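Local coordinates for 16S rRNA processing protein (Pseudomonas aeruginosa, PDB 2F1L) that probably acts as an accessory factor in the last step of 30S ribosomal subunit assembly, where it is needed for efficient processing of 16S rRNA, at residues N143-V148 / E159-Y164. Sequence-based numbering, arbitrary orientation.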
loop_
_atom_site.group_PDB
_atom_site.type_symbol
_atom_site.label_atom_id
_atom_site.label_comp_id
_atom_site.label_asym_id
_atom_site.label_seq_id
_atom_site.Cartn_x
_atom_site.Cartn_y
_atom_site.Cartn_z
ATOM N N ASN A 143 5.770 5.316 1.824
ATOM C CA ASN A 143 4.799 5.310 2.908
ATOM C C ASN A 143 5.474 5.190 4.247
ATOM O O ASN A 143 6.508 4.548 4.370
ATOM C CB ASN A 143 3.863 4.127 2.719
ATOM C CG ASN A 143 3.342 4.091 1.350
ATOM O OD1 ASN A 143 2.591 5.013 1.001
ATOM N ND2 ASN A 143 3.830 3.124 0.488
ATOM N N ASP A 144 4.863 5.782 5.265
ATOM C CA ASP A 144 5.284 5.549 6.634
ATOM C C ASP A 144 5.039 4.105 7.061
ATOM O O ASP A 144 4.107 3.453 6.591
ATOM C CB ASP A 144 4.526 6.482 7.556
ATOM C CG ASP A 144 4.873 7.928 7.327
ATOM O OD1 ASP A 144 6.047 8.200 7.003
ATOM O OD2 ASP A 144 3.980 8.796 7.484
ATOM N N VAL A 145 5.869 3.606 7.958
ATOM C CA VAL A 145 5.725 2.251 8.457
ATOM C C VAL A 145 5.394 2.312 9.914
ATOM O O VAL A 145 5.923 3.148 10.638
ATOM C CB VAL A 145 7.027 1.468 8.256
ATOM C CG1 VAL A 145 7.019 0.193 9.063
ATOM C CG2 VAL A 145 7.232 1.172 6.741
HETATM N N MSE A 146 4.524 1.420 10.354
HETATM C CA MSE A 146 4.155 1.297 11.759
HETATM C C MSE A 146 4.895 0.143 12.362
HETATM O O MSE A 146 4.813 -0.971 11.876
HETATM C CB MSE A 146 2.680 1.036 11.886
HETATM C CG MSE A 146 1.851 2.148 11.355
HETATM SE SE MSE A 146 -0.051 1.595 11.038
HETATM C CE MSE A 146 0.092 0.140 9.722
ATOM N N VAL A 147 5.626 0.417 13.432
ATOM C CA VAL A 147 6.317 -0.626 14.181
ATOM C C VAL A 147 5.325 -1.141 15.208
ATOM O O VAL A 147 4.947 -0.415 16.134
ATOM C CB VAL A 147 7.626 -0.102 14.880
ATOM C CG1 VAL A 147 8.377 -1.234 15.552
ATOM C CG2 VAL A 147 8.534 0.535 13.882
ATOM N N VAL A 148 4.894 -2.389 15.012
ATOM C CA VAL A 148 3.922 -3.067 15.888
ATOM C C VAL A 148 4.631 -4.022 16.847
ATOM O O VAL A 148 5.286 -4.976 16.409
ATOM C CB VAL A 148 2.920 -3.805 15.040
ATOM C CG1 VAL A 148 1.903 -4.493 15.930
ATOM C CG2 VAL A 148 2.202 -2.787 14.115
ATOM N N GLU A 159 7.600 -8.793 16.439
ATOM C CA GLU A 159 7.419 -7.419 15.990
ATOM C C GLU A 159 7.047 -7.459 14.510
ATOM O O GLU A 159 7.510 -8.320 13.768
ATOM C CB GLU A 159 8.679 -6.574 16.232
ATOM C CG GLU A 159 8.813 -5.352 15.348
ATOM C CD GLU A 159 10.165 -4.685 15.490
ATOM O OE1 GLU A 159 10.459 -4.227 16.602
ATOM O OE2 GLU A 159 10.925 -4.608 14.489
ATOM N N ARG A 160 6.202 -6.529 14.085
ATOM C CA ARG A 160 5.826 -6.455 12.699
ATOM C C ARG A 160 5.907 -5.046 12.161
ATOM O O ARG A 160 5.872 -4.084 12.898
ATOM C CB ARG A 160 4.412 -6.992 12.523
ATOM C CG ARG A 160 4.306 -8.484 12.661
ATOM C CD ARG A 160 2.881 -8.889 12.528
ATOM N NE ARG A 160 2.693 -10.338 12.557
ATOM C CZ ARG A 160 2.673 -11.040 13.674
ATOM N NH1 ARG A 160 2.865 -10.435 14.842
ATOM N NH2 ARG A 160 2.480 -12.342 13.633
ATOM N N LEU A 161 6.000 -4.926 10.852
ATOM C CA LEU A 161 6.182 -3.621 10.252
ATOM C C LEU A 161 5.190 -3.446 9.114
ATOM O O LEU A 161 5.330 -4.058 8.033
ATOM C CB LEU A 161 7.608 -3.504 9.759
ATOM C CG LEU A 161 8.589 -3.614 10.908
ATOM C CD1 LEU A 161 9.793 -4.415 10.457
ATOM C CD2 LEU A 161 8.978 -2.240 11.429
ATOM N N LEU A 162 4.168 -2.643 9.380
ATOM C CA LEU A 162 3.033 -2.537 8.478
ATOM C C LEU A 162 3.086 -1.195 7.794
ATOM O O LEU A 162 3.442 -0.217 8.399
ATOM C CB LEU A 162 1.730 -2.703 9.225
ATOM C CG LEU A 162 1.271 -4.134 9.512
ATOM C CD1 LEU A 162 2.273 -4.907 10.306
ATOM C CD2 LEU A 162 -0.063 -4.076 10.265
ATOM N N PRO A 163 2.747 -1.157 6.513
ATOM C CA PRO A 163 2.694 0.107 5.777
ATOM C C PRO A 163 1.452 0.900 6.146
ATOM O O PRO A 163 0.353 0.330 6.277
ATOM C CB PRO A 163 2.624 -0.354 4.333
ATOM C CG PRO A 163 1.862 -1.639 4.409
ATOM C CD PRO A 163 2.342 -2.307 5.683
ATOM N N TYR A 164 1.614 2.196 6.350
ATOM C CA TYR A 164 0.463 3.058 6.657
ATOM C C TYR A 164 -0.135 3.476 5.322
ATOM O O TYR A 164 0.202 4.529 4.767
ATOM C CB TYR A 164 0.870 4.296 7.490
ATOM C CG TYR A 164 -0.318 5.144 7.866
ATOM C CD1 TYR A 164 -1.149 4.795 8.909
ATOM C CD2 TYR A 164 -0.645 6.265 7.133
ATOM C CE1 TYR A 164 -2.267 5.555 9.237
ATOM C CE2 TYR A 164 -1.749 7.011 7.430
ATOM C CZ TYR A 164 -2.562 6.660 8.492
ATOM O OH TYR A 164 -3.671 7.445 8.778
HETATM O O HOH W 1 2.470 7.087 4.635
#
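The selenium of M146, a selenomethionine, lies in the plane of the Y164 ring and meets its edge at CD1, 4.0 Å from SE, a Met-aromatic contact. With Y164 CG opposite the backbone N (chi1 -177°), the ring turns away from 143-148 and packs against V169 and I172 of strand 169-173. A bend at chi3 (-60°) carries M146 CE back to L162 CB, 3.3 Å away; a long, unbranched, flexible methionine-type chain (here a selenoether) suits this place, since it can reach both ring and leucine. V148 and L162 continue this buried face, which M179 and V181 of strand 178-181 help to cover. The two segments form an antiparallel beta hairpin at one end of the sheet of the PRC-barrel domain. M146 and L162 exchange two backbone bonds, M146 N to L162 O (2.8 Å) and L162 N to M146 O (3.1 Å), and V148 pairs likewise with R160. P163, which has no N-H to give, sits at a non-hydrogen-bonded position opposite V145. On that other face, V147 CG2 lies beside L161 CD2 at 3.7 Å, branched and apolar against apolar, while V147 CG1 meets the carboxylate end of E159, 3.8 Å from OE1; E159 OE2 forms a salt bridge with K25 of the second subunit.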